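Local coordinates for glycosyl hydrolase (Bacteroides ovatus, PDB 3QC2), which is a glycosyl hydrolase that probably adopts a five-bladed beta-propeller fold, at residues A[269-274]-A[279-284]; A[19-24]-A[359-364]. All blocks are in the same frame, centred on the assembly; numbering follows the deposited sequence.

From the N terminus, the chain passes through 19-24 before its first strand, and 335 residues later its last residues, 359-364, return to meet that segment. Interaction 2 thus closes a loop around nearly the whole fold, joining a segment near the N terminus to the C-terminal tail. Nested within that loop, interaction 1 is local: 269-274 follows strand 260-268, and segment 279-284 leads back into the antiparallel strand 283-290, with only four residues between the two segments. The centres of interactions 1 and 2 lie about 21 Å apart, and the nearest atoms of interactions 1 and 2 about 7 Å apart, without touching. Interaction 1 pairs the two sides of a strand connection; interaction 2 is a salt bridge.

Interaction 1: residues A[269-274]-A[279-284]; sequences NHSGRG and TANVYA
Asn269 and Val282 meet at the base of the long connection between the antiparallel strands 260-268 and 283-290, in a sheet of what is probably a beta-propeller. Two backbone bonds continue the strand pairing into the loop: Asn269 N donates to Val282 O at 3.1 Å, and Asn281 N returns a bond to Asn269 O at 2.8 Å. The one side-chain bond across the contact also comes from Asn269. With CG anti to the backbone N (chi1 -162°), Asn269 ND2 reaches Thr279 O at 3.1 Å. Thr279 O lies in the amide plane of Asn269, yet ND2 stands well above the carbonyl plane rather than on a lone pair. ND2 also bonds Asp275 O, so the buried amide grips two carbonyls of the connection. Nonpolar packing is slight, with Ser271 CB 4.1 Å from Ala280 CB. Towards the surface, water takes over: one molecule accepts from Ser271 N, though its suspiciously short approach to Asn281 OD1 is doubtful, while a second joins Ser271 OG to Asn281 ND2. Within the turn, Gly272 N donates to the ring edge of His270, meeting ND1 at 3.0 Å and only 6° out of the ring plane.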
# COMPACT_ATOMS: atom_id res chain seq x y z
N ASN A 269 -0.04 16.50 -0.81
CA ASN A 269 0.34 17.91 -1.00
C ASN A 269 -0.21 18.82 0.12
O ASN A 269 -1.42 18.83 0.39
CB ASN A 269 -0.17 18.39 -2.37
CG ASN A 269 0.52 19.67 -2.85
OD1 ASN A 269 1.63 19.98 -2.44
ND2 ASN A 269 -0.15 20.39 -3.76
N HIS A 270 0.68 19.57 0.77
CA HIS A 270 0.31 20.48 1.86
C HIS A 270 -0.31 21.75 1.25
O HIS A 270 0.21 22.29 0.28
CB HIS A 270 1.55 20.83 2.68
CG HIS A 270 1.24 21.34 4.04
ND1 HIS A 270 0.70 22.58 4.26
CD2 HIS A 270 1.45 20.80 5.26
CE1 HIS A 270 0.55 22.77 5.56
NE2 HIS A 270 1.00 21.71 6.19
N SER A 271 -1.42 22.23 1.82
CA SER A 271 -2.10 23.43 1.26
C SER A 271 -1.37 24.76 1.56
O SER A 271 -1.55 25.75 0.83
CB SER A 271 -3.55 23.50 1.74
OG SER A 271 -3.63 23.38 3.14
N GLY A 272 -0.56 24.77 2.60
CA GLY A 272 0.21 25.95 2.99
C GLY A 272 1.71 25.90 2.69
O GLY A 272 2.35 26.95 2.50
N ARG A 273 2.27 24.68 2.64
CA ARG A 273 3.71 24.48 2.40
C ARG A 273 3.99 23.61 1.16
O ARG A 273 5.12 23.23 0.93
CB ARG A 273 4.37 23.82 3.63
CG ARG A 273 4.09 24.52 4.99
CD ARG A 273 4.82 23.80 6.15
NE ARG A 273 6.27 24.09 6.14
CZ ARG A 273 6.89 25.02 6.91
NH1 ARG A 273 6.21 25.75 7.80
NH2 ARG A 273 8.22 25.20 6.80
N GLY A 274 2.96 23.32 0.36
CA GLY A 274 3.13 22.47 -0.80
C GLY A 274 3.37 23.18 -2.10
O GLY A 274 3.84 24.33 -2.14
N THR A 279 -2.82 19.50 -6.99
CA THR A 279 -4.00 19.67 -6.14
C THR A 279 -3.61 19.56 -4.65
O THR A 279 -2.77 18.75 -4.27
CB THR A 279 -5.08 18.61 -6.46
OG1 THR A 279 -5.31 18.58 -7.88
CG2 THR A 279 -6.39 18.91 -5.72
N ALA A 280 -4.23 20.39 -3.84
CA ALA A 280 -3.96 20.43 -2.43
C ALA A 280 -4.64 19.27 -1.70
O ALA A 280 -5.74 18.86 -2.07
CB ALA A 280 -4.43 21.77 -1.84
N ASN A 281 -3.96 18.74 -0.68
CA ASN A 281 -4.51 17.68 0.17
C ASN A 281 -4.90 16.38 -0.53
O ASN A 281 -5.86 15.70 -0.12
CB ASN A 281 -5.73 18.23 0.96
CG ASN A 281 -5.37 19.41 1.81
OD1 ASN A 281 -4.32 19.44 2.46
ND2 ASN A 281 -6.25 20.41 1.84
N VAL A 282 -4.16 16.03 -1.57
CA VAL A 282 -4.40 14.77 -2.29
C VAL A 282 -3.08 14.09 -2.59
O VAL A 282 -2.01 14.71 -2.45
CB VAL A 282 -5.21 14.97 -3.55
CG1 VAL A 282 -6.64 15.41 -3.18
CG2 VAL A 282 -4.54 15.97 -4.41
N TYR A 283 -3.16 12.83 -3.00
CA TYR A 283 -1.98 12.03 -3.23
C TYR A 283 -1.55 11.88 -4.68
O TYR A 283 -2.38 11.76 -5.58
CB TYR A 283 -2.19 10.62 -2.67
CG TYR A 283 -2.32 10.52 -1.17
CD1 TYR A 283 -1.20 10.38 -0.37
CD2 TYR A 283 -3.55 10.53 -0.56
CE1 TYR A 283 -1.31 10.27 1.00
CE2 TYR A 283 -3.67 10.43 0.81
CZ TYR A 283 -2.55 10.29 1.59
OH TYR A 283 -2.68 10.18 2.94
N ALA A 284 -0.23 11.88 -4.87
CA ALA A 284 0.41 11.61 -6.15
C ALA A 284 1.64 10.76 -5.80
O ALA A 284 2.27 10.97 -4.75
CB ALA A 284 0.79 12.88 -6.86
O HOH W 1 -2.54 20.51 3.92
O HOH W 2 -6.50 22.80 3.59

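Interaction 2: residues A[19-24]-A[359-364]; sequences FERPKN and KADPLP
Arg21 and Asp361 form a two-pronged salt bridge in which each terminal nitrogen of the guanidinium serves one carboxylate oxygen. NH1 of Arg21 donates to OD1 of Asp361 at 2.9 Å, and NH2 of Arg21 to OD2 of Asp361 at 2.8 Å; both bonds are nearly straight (174° and 170°). The groups meet end-on, edge to edge, their planes 12° apart, and both oxygens are approached on the syn side. Arg21 gets there by an extended chain from CG to NE, which crosses the Asp361 side chain at about a right angle. The bridge joins a segment near the N terminus, before the first strand, to the C-terminal tail after strand 346-352, in what is probably a beta-propeller. Each group has further partners. Arg21 NE forms a salt bridge with Glu314, so the guanidinium is held between two acids and its rotation is restrained. The buried carboxylate receives two bonds at each oxygen, a setting that would probably favour its ionised form. Asp361 OD2 has its second from Arg308 N. Asp361 OD1 accepts from a water at 2.7 Å, and that water also donates to Phe19 O.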
# COMPACT_ATOMS: atom_id res chain seq x y z
N PHE A 19 4.05 3.84 -16.03
CA PHE A 19 2.97 2.89 -15.84
C PHE A 19 1.79 3.39 -16.66
O PHE A 19 1.16 4.39 -16.32
CB PHE A 19 2.59 2.78 -14.38
CG PHE A 19 3.65 2.13 -13.53
CD1 PHE A 19 4.77 2.83 -13.13
CD2 PHE A 19 3.52 0.81 -13.14
CE1 PHE A 19 5.75 2.23 -12.34
CE2 PHE A 19 4.49 0.21 -12.35
CZ PHE A 19 5.60 0.92 -11.96
N GLU A 20 1.50 2.69 -17.74
CA GLU A 20 0.45 3.09 -18.64
C GLU A 20 -0.87 2.40 -18.30
O GLU A 20 -0.91 1.20 -18.09
CB GLU A 20 0.88 2.80 -20.09
CG GLU A 20 -0.03 3.39 -21.13
CD GLU A 20 0.52 3.26 -22.56
OE1 GLU A 20 1.43 2.40 -22.79
OE2 GLU A 20 0.05 4.04 -23.44
N ARG A 21 -1.94 3.18 -18.25
CA ARG A 21 -3.27 2.68 -17.96
C ARG A 21 -3.84 2.04 -19.24
O ARG A 21 -4.02 2.72 -20.25
CB ARG A 21 -4.19 3.84 -17.50
CG ARG A 21 -3.67 4.62 -16.27
CD ARG A 21 -4.43 5.90 -16.10
NE ARG A 21 -3.93 6.73 -14.98
CZ ARG A 21 -2.87 7.54 -15.04
NH1 ARG A 21 -2.14 7.64 -16.16
NH2 ARG A 21 -2.51 8.25 -13.97
N PRO A 22 -4.13 0.71 -19.22
CA PRO A 22 -4.67 0.08 -20.44
C PRO A 22 -6.07 0.60 -20.78
O PRO A 22 -6.86 0.88 -19.87
CB PRO A 22 -4.73 -1.41 -20.08
CG PRO A 22 -4.01 -1.55 -18.74
CD PRO A 22 -4.08 -0.23 -18.08
N LYS A 23 -6.35 0.76 -22.08
CA LYS A 23 -7.66 1.26 -22.54
C LYS A 23 -8.85 0.37 -22.11
O LYS A 23 -8.78 -0.85 -22.16
CB LYS A 23 -7.68 1.43 -24.09
CG LYS A 23 -7.25 2.85 -24.63
CD LYS A 23 -5.86 3.29 -24.19
CE LYS A 23 -5.46 4.64 -24.85
N ASN A 24 -9.94 1.03 -21.67
CA ASN A 24 -11.22 0.38 -21.29
C ASN A 24 -11.18 -0.71 -20.20
O ASN A 24 -12.07 -1.56 -20.13
CB ASN A 24 -11.90 -0.16 -22.56
CG ASN A 24 -12.20 0.94 -23.58
OD1 ASN A 24 -12.41 2.12 -23.21
ND2 ASN A 24 -12.24 0.57 -24.86
N LYS A 359 6.33 6.86 -21.32
CA LYS A 359 6.59 8.08 -20.55
C LYS A 359 5.75 8.06 -19.29
O LYS A 359 4.71 7.40 -19.24
CB LYS A 359 6.25 9.32 -21.38
CG LYS A 359 7.12 9.52 -22.62
CD LYS A 359 6.62 10.69 -23.47
CE LYS A 359 7.46 10.86 -24.73
NZ LYS A 359 6.90 11.92 -25.64
N ALA A 360 6.21 8.77 -18.26
CA ALA A 360 5.44 8.88 -17.01
C ALA A 360 4.31 9.89 -17.24
O ALA A 360 4.20 10.47 -18.33
CB ALA A 360 6.31 9.32 -15.89
N ASP A 361 3.45 10.08 -16.25
CA ASP A 361 2.38 11.07 -16.39
C ASP A 361 3.06 12.41 -16.60
O ASP A 361 4.06 12.71 -15.93
CB ASP A 361 1.47 11.12 -15.15
CG ASP A 361 0.48 9.96 -15.09
OD1 ASP A 361 0.25 9.31 -16.12
OD2 ASP A 361 -0.10 9.72 -14.02
N PRO A 362 2.55 13.22 -17.53
CA PRO A 362 3.19 14.50 -17.78
C PRO A 362 3.00 15.47 -16.63
O PRO A 362 2.12 15.30 -15.81
CB PRO A 362 2.48 15.00 -19.05
CG PRO A 362 1.17 14.33 -19.05
CD PRO A 362 1.39 13.00 -18.41
N LEU A 363 3.85 16.48 -16.58
CA LEU A 363 3.75 17.49 -15.55
C LEU A 363 2.51 18.33 -15.87
O LEU A 363 2.15 18.47 -17.03
CB LEU A 363 5.00 18.37 -15.54
CG LEU A 363 6.35 17.64 -15.45
CD1 LEU A 363 7.48 18.67 -15.45
CD2 LEU A 363 6.41 16.72 -14.21
N PRO A 364 1.86 18.88 -14.84
CA PRO A 364 0.65 19.70 -15.07
C PRO A 364 0.96 21.05 -15.77
O PRO A 364 2.06 21.59 -15.64
CB PRO A 364 0.11 19.93 -13.66
CG PRO A 364 1.29 19.82 -12.79
CD PRO A 364 2.22 18.83 -13.42
OXT PRO A 364 0.13 21.61 -16.46
O HOH W 3 1.71 7.00 -16.35